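Local coordinates for yncA (Salmonella typhimurium, PDB 3DR6), which probably transfers an acetyl group from acetyl-coenzyme A to an acceptor, as a putative acetyltransferase of the GNAT family, at residues F71-S76 and Y82-S87; S105-E110 and H117-G122. One frame throughout, in Å; residues are numbered along the deposited sequence.

Contact 1: residues F71-S76 and Y82-S87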
loop_
_atom_site.group_PDB
_atom_site.type_symbol
_atom_site.label_atom_id
_atom_site.label_comp_id
_atom_site.label_asym_id
_atom_site.label_seq_id
_atom_site.Cartn_x
_atom_site.Cartn_y
_atom_site.Cartn_z
ATOM N N PHE C 71 9.645 4.218 -10.249
ATOM C CA PHE C 71 9.041 3.397 -9.205
ATOM C C PHE C 71 9.368 3.963 -7.845
ATOM O O PHE C 71 10.361 4.722 -7.674
ATOM C CB PHE C 71 9.411 1.905 -9.334
ATOM C CG PHE C 71 10.884 1.597 -9.187
ATOM C CD1 PHE C 71 11.515 1.710 -7.941
ATOM C CD2 PHE C 71 11.621 1.135 -10.289
ATOM C CE1 PHE C 71 12.881 1.392 -7.787
ATOM C CE2 PHE C 71 12.997 0.805 -10.151
ATOM C CZ PHE C 71 13.622 0.943 -8.892
ATOM N N GLY C 72 8.524 3.599 -6.889
ATOM C CA GLY C 72 8.762 3.890 -5.484
ATOM C C GLY C 72 8.444 2.698 -4.614
ATOM O O GLY C 72 8.012 1.650 -5.101
ATOM N N ASP C 73 8.667 2.851 -3.322
ATOM C CA ASP C 73 8.343 1.788 -2.384
ATOM C C ASP C 73 6.851 1.517 -2.439
ATOM O O ASP C 73 6.045 2.448 -2.526
ATOM C CB ASP C 73 8.766 2.161 -0.976
ATOM C CG ASP C 73 10.264 2.358 -0.862
ATOM O OD1 ASP C 73 11.026 1.639 -1.535
ATOM O OD2 ASP C 73 10.676 3.257 -0.098
ATOM N N TRP C 74 6.496 0.236 -2.455
ATOM C CA TRP C 74 5.095 -0.170 -2.560
ATOM C C TRP C 74 4.341 0.122 -1.265
ATOM O O TRP C 74 3.205 0.624 -1.287
ATOM C CB TRP C 74 5.015 -1.658 -2.889
ATOM C CG TRP C 74 3.606 -2.186 -2.988
ATOM C CD1 TRP C 74 2.558 -1.640 -3.697
ATOM C CD2 TRP C 74 3.108 -3.390 -2.410
ATOM N NE1 TRP C 74 1.438 -2.423 -3.573
ATOM C CE2 TRP C 74 1.742 -3.502 -2.784
ATOM C CE3 TRP C 74 3.673 -4.384 -1.598
ATOM C CZ2 TRP C 74 0.939 -4.574 -2.377
ATOM C CZ3 TRP C 74 2.854 -5.460 -1.185
ATOM C CH2 TRP C 74 1.512 -5.542 -1.592
ATOM N N ARG C 75 4.986 -0.186 -0.148
ATOM C CA ARG C 75 4.431 0.011 1.198
ATOM C C ARG C 75 5.513 0.586 2.133
ATOM O O ARG C 75 6.714 0.521 1.799
ATOM C CB ARG C 75 3.845 -1.312 1.708
ATOM C CG ARG C 75 2.521 -1.682 1.018
ATOM C CD ARG C 75 1.979 -3.103 1.307
ATOM N NE ARG C 75 1.705 -3.400 2.718
ATOM C CZ ARG C 75 0.592 -3.094 3.382
ATOM N NH1 ARG C 75 -0.403 -2.428 2.809
ATOM N NH2 ARG C 75 0.482 -3.455 4.661
ATOM N N SER C 76 5.120 1.148 3.281
ATOM C CA SER C 76 6.061 1.861 4.160
ATOM C C SER C 76 6.952 0.969 5.026
ATOM O O SER C 76 8.107 1.342 5.356
ATOM C CB SER C 76 5.307 2.813 5.098
ATOM O OG SER C 76 4.441 3.630 4.354
ATOM N N TYR C 82 12.055 -4.621 -0.542
ATOM C CA TYR C 82 12.455 -5.141 -1.859
ATOM C C TYR C 82 11.313 -5.233 -2.860
ATOM O O TYR C 82 11.488 -5.770 -3.951
ATOM C CB TYR C 82 13.227 -6.458 -1.713
ATOM C CG TYR C 82 14.377 -6.282 -0.761
ATOM C CD1 TYR C 82 14.351 -6.902 0.477
ATOM C CD2 TYR C 82 15.472 -5.456 -1.082
ATOM C CE1 TYR C 82 15.381 -6.753 1.372
ATOM C CE2 TYR C 82 16.523 -5.283 -0.166
ATOM C CZ TYR C 82 16.447 -5.952 1.065
ATOM O OH TYR C 82 17.416 -5.856 2.036
ATOM N N THR C 83 10.162 -4.638 -2.512
ATOM C CA THR C 83 8.993 -4.579 -3.388
ATOM C C THR C 83 8.697 -3.125 -3.766
ATOM O O THR C 83 8.494 -2.249 -2.886
ATOM C CB THR C 83 7.756 -5.223 -2.721
ATOM O OG1 THR C 83 8.062 -6.583 -2.379
ATOM C CG2 THR C 83 6.535 -5.207 -3.680
ATOM N N VAL C 84 8.721 -2.862 -5.067
ATOM C CA VAL C 84 8.466 -1.518 -5.571
ATOM C C VAL C 84 7.207 -1.512 -6.436
ATOM O O VAL C 84 6.810 -2.550 -6.991
ATOM C CB VAL C 84 9.675 -0.925 -6.356
ATOM C CG1 VAL C 84 10.840 -0.565 -5.382
ATOM C CG2 VAL C 84 10.121 -1.873 -7.520
ATOM N N GLU C 85 6.579 -0.347 -6.532
ATOM C CA GLU C 85 5.421 -0.167 -7.382
ATOM C C GLU C 85 5.736 0.892 -8.439
ATOM O O GLU C 85 6.219 2.000 -8.107
ATOM C CB GLU C 85 4.204 0.275 -6.552
ATOM C CG GLU C 85 3.016 0.558 -7.431
ATOM C CD GLU C 85 1.781 0.933 -6.650
ATOM O OE1 GLU C 85 1.856 0.917 -5.390
ATOM O OE2 GLU C 85 0.756 1.243 -7.317
ATOM N N HIS C 86 5.432 0.569 -9.700
ATOM C CA HIS C 86 5.835 1.424 -10.831
ATOM C C HIS C 86 4.760 2.442 -11.156
ATOM O O HIS C 86 3.610 2.256 -10.803
ATOM C CB HIS C 86 6.211 0.590 -12.092
ATOM C CG HIS C 86 5.042 0.064 -12.883
ATOM N ND1 HIS C 86 4.166 0.884 -13.559
ATOM C CD2 HIS C 86 4.646 -1.206 -13.149
ATOM C CE1 HIS C 86 3.253 0.142 -14.166
ATOM N NE2 HIS C 86 3.542 -1.132 -13.952
ATOM N N SER C 87 5.161 3.513 -11.818
ATOM C CA SER C 87 4.215 4.412 -12.431
ATOM C C SER C 87 4.772 4.721 -13.817
ATOM O O SER C 87 5.937 5.123 -13.958
ATOM C CB SER C 87 3.975 5.656 -11.554
ATOM O OG SER C 87 5.148 6.479 -11.465
HETATM O O HOH W 1 11.281 -1.048 -2.107
HETATM O O HOH W 2 3.036 2.666 -3.739
HETATM O O HOH W 3 7.826 -1.175 -0.409
#

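Contact 2: residues S105-E110 and H117-G122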
loop_
_atom_site.group_PDB
_atom_site.type_symbol
_atom_site.label_atom_id
_atom_site.label_comp_id
_atom_site.label_asym_id
_atom_site.label_seq_id
_atom_site.Cartn_x
_atom_site.Cartn_y
_atom_site.Cartn_z
ATOM N N SER C 105 9.744 -1.894 -19.582
ATOM C CA SER C 105 10.856 -2.840 -19.752
ATOM C C SER C 105 12.152 -2.251 -19.194
ATOM O O SER C 105 12.842 -2.887 -18.397
ATOM C CB SER C 105 11.029 -3.244 -21.222
ATOM O OG SER C 105 11.907 -4.350 -21.343
ATOM N N ARG C 106 12.455 -1.017 -19.586
ATOM C CA ARG C 106 13.643 -0.320 -19.079
ATOM C C ARG C 106 13.596 -0.174 -17.541
ATOM O O ARG C 106 14.603 -0.417 -16.846
ATOM C CB ARG C 106 13.808 1.035 -19.756
ATOM C CG ARG C 106 14.965 1.892 -19.205
ATOM C CD ARG C 106 16.358 1.234 -19.367
ATOM N NE ARG C 106 17.376 2.008 -18.647
ATOM C CZ ARG C 106 17.952 3.124 -19.114
ATOM N NH1 ARG C 106 17.635 3.618 -20.313
ATOM N NH2 ARG C 106 18.855 3.758 -18.378
ATOM N N LEU C 107 12.420 0.182 -17.019
ATOM C CA LEU C 107 12.203 0.320 -15.573
ATOM C C LEU C 107 12.560 -0.954 -14.797
ATOM O O LEU C 107 13.215 -0.906 -13.750
ATOM C CB LEU C 107 10.742 0.704 -15.301
ATOM C CG LEU C 107 10.464 1.381 -13.972
ATOM C CD1 LEU C 107 11.200 2.759 -13.899
ATOM C CD2 LEU C 107 8.950 1.506 -13.761
ATOM N N ILE C 108 12.138 -2.087 -15.339
ATOM C CA ILE C 108 12.393 -3.398 -14.733
ATOM C C ILE C 108 13.899 -3.654 -14.592
ATOM O O ILE C 108 14.349 -4.165 -13.577
ATOM C CB ILE C 108 11.740 -4.522 -15.561
ATOM C CG1 ILE C 108 10.224 -4.504 -15.383
ATOM C CG2 ILE C 108 12.305 -5.897 -15.186
ATOM C CD1 ILE C 108 9.451 -5.188 -16.527
ATOM N N ASP C 109 14.656 -3.272 -15.617
ATOM C CA ASP C 109 16.105 -3.382 -15.611
ATOM C C ASP C 109 16.693 -2.565 -14.477
ATOM O O ASP C 109 17.592 -3.034 -13.779
ATOM C CB ASP C 109 16.676 -2.848 -16.927
ATOM C CG ASP C 109 16.363 -3.737 -18.109
ATOM O OD1 ASP C 109 16.102 -4.936 -17.917
ATOM O OD2 ASP C 109 16.393 -3.213 -19.247
ATOM N N GLU C 110 16.173 -1.347 -14.300
ATOM C CA GLU C 110 16.636 -0.450 -13.241
ATOM C C GLU C 110 16.290 -1.026 -11.884
ATOM O O GLU C 110 17.092 -0.945 -10.969
ATOM C CB GLU C 110 16.081 0.973 -13.399
ATOM C CG GLU C 110 16.555 1.718 -14.668
ATOM C CD GLU C 110 18.072 1.809 -14.813
ATOM O OE1 GLU C 110 18.792 1.893 -13.782
ATOM O OE2 GLU C 110 18.543 1.796 -15.974
ATOM N N HIS C 117 13.163 -7.122 -5.518
ATOM C CA HIS C 117 12.777 -8.541 -5.685
ATOM C C HIS C 117 11.435 -8.743 -6.398
ATOM O O HIS C 117 11.238 -9.762 -7.094
ATOM C CB HIS C 117 12.784 -9.254 -4.316
ATOM C CG HIS C 117 12.532 -10.733 -4.383
ATOM N ND1 HIS C 117 13.359 -11.605 -5.051
ATOM C CD2 HIS C 117 11.550 -11.494 -3.833
ATOM C CE1 HIS C 117 12.903 -12.834 -4.920
ATOM N NE2 HIS C 117 11.817 -12.803 -4.174
ATOM N N VAL C 118 10.514 -7.785 -6.232
ATOM C CA VAL C 118 9.195 -7.869 -6.903
ATOM C C VAL C 118 8.823 -6.463 -7.392
ATOM O O VAL C 118 9.038 -5.513 -6.630
ATOM C CB VAL C 118 8.061 -8.365 -5.921
ATOM C CG1 VAL C 118 6.696 -8.357 -6.629
ATOM C CG2 VAL C 118 8.386 -9.770 -5.367
HETATM N N MSE C 119 8.287 -6.323 -8.619
HETATM C CA MSE C 119 7.639 -5.035 -9.044
HETATM C C MSE C 119 6.147 -5.293 -9.109
HETATM O O MSE C 119 5.686 -6.295 -9.658
HETATM C CB MSE C 119 8.127 -4.390 -10.385
HETATM C CG MSE C 119 7.751 -2.719 -10.680
HETATM SE SE MSE C 119 8.330 -2.649 -12.490
HETATM C CE MSE C 119 9.951 -3.908 -12.310
ATOM N N VAL C 120 5.418 -4.375 -8.517
ATOM C CA VAL C 120 3.971 -4.435 -8.482
ATOM C C VAL C 120 3.402 -3.360 -9.407
ATOM O O VAL C 120 3.902 -2.224 -9.415
ATOM C CB VAL C 120 3.487 -4.173 -7.049
ATOM C CG1 VAL C 120 1.934 -4.100 -6.997
ATOM C CG2 VAL C 120 3.973 -5.258 -6.120
ATOM N N ALA C 121 2.344 -3.707 -10.138
ATOM C CA ALA C 121 1.566 -2.750 -10.879
ATOM C C ALA C 121 0.171 -2.664 -10.256
ATOM O O ALA C 121 -0.431 -3.687 -9.954
ATOM C CB ALA C 121 1.468 -3.196 -12.357
ATOM N N GLY C 122 -0.319 -1.446 -10.044
ATOM C CA GLY C 122 -1.698 -1.210 -9.590
ATOM C C GLY C 122 -2.457 -0.717 -10.812
ATOM O O GLY C 122 -2.089 0.303 -11.416
#

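Contact 1: residues F71-S76 and Y82-S87
Val84 leans over the aromatic ring of Phe71, and this is where the hairpin between strands 64-73 and 83-90 packs tightly. Val84 CG2 sits over one face of the Phe71 ring in a CH-pi contact, 4.1 Å from the centroid, while Val84 CG1 lies 3.5 Å from Phe71 CD1. Phe71 presents that face because CG stands between its own backbone N and carbonyl carbon (chi1 63°). Beside it the backbones of Gly72 and Glu85 form a hydrogen-bonded antiparallel pair: Glu85 N reaches Gly72 O at 2.8 Å, and Gly72 N returns a bond to Glu85 O at 3.1 Å.

Toward the turn the pairing gives way to water. Trp74 N still bonds to Thr83 O at 3.2 Å, but one water links that same carbonyl oxygen to Asp73 OD1, which is also hydrogen-bonded to Tyr54 OH, and another links it to Arg75 N. On the indole, Glu85 OE1 lies in the ring plane, 3.1 Å from Trp74 CD1, with the carboxylate turned 66° against the ring; a further water joins OE1 to Trp74 O. Outside the hairpin, Glu85 OE2 pairs in a salt bridge with Arg75 of the second subunit. Phe71 packs beneath helix 99-113 against Leu107 and Ala111, whereas Trp74 meets Val120 of strand 118-124 and, edge-to-face, Phe160 of strand 154-164.

Contact 2: residues S105-E110 and H117-G122
Selenomethionine Met119 reaches from strand 118-124 to the underside of helix 99-113, where its selenium meets Ile108 and Leu107. The selenium packs against Ile108 CG1 at 3.9 Å and more loosely against Leu107 CD2, 4.4 Å away. The side chains of Ile108 and Met119 cross at about a right angle. The contact is wholly apolar and buried, and a single strand residue supplies its side of it.

Met119 carries its selenium to the helix because the side chain leaves the strand nearly extended, with CG anti to the backbone N (chi1 -163°) and chi2 also near trans. The backbones remain well separated, the CA atoms of Ile108 and Met119 being 7.6 Å apart. Farther out, His86 touches both Leu107 and Met119, Ile108 also touches Leu163 of strand 154-164, and Pro55 and Leu57 pack against Leu107. On another side of the helix Arg106 grips Glu110 side-on, one turn along: Arg106 NE at 2.9 Å and NH2 at 3.1 Å both bond to Glu110 OE2, which lies in the guanidinium plane. Arg113 adds a second salt bridge to that oxygen, and Arg106 also makes a cation-pi contact with Phe8.

Strand 83-90, helix 99-113 and strand 118-124 form a beta-alpha-beta unit with the helix packed over the sheet, an element of the GNAT acetyltransferase fold.

The two contacts follow each other along the chain: contact 1 closes a hairpin of strands 64-73 and 83-90, and the chain then runs through helix 99-113 into strand 118-124, where contact 2 forms. Their centres are 9 Å apart. Strands 83-90 and 118-124 are parallel neighbours in the sheet, probably joined by a backbone hydrogen bond from Val120 N to Val84 O (2.8 Å); another probable bond, His117 N to Tyr82 O (2.7 Å), lies just ahead of the strands. His86 packs against Ala121 of strand 118-124 on one hand and the helix on the other. Hairpin and crossover thus share one core within the GNAT family region, and both contacts reach the second subunit.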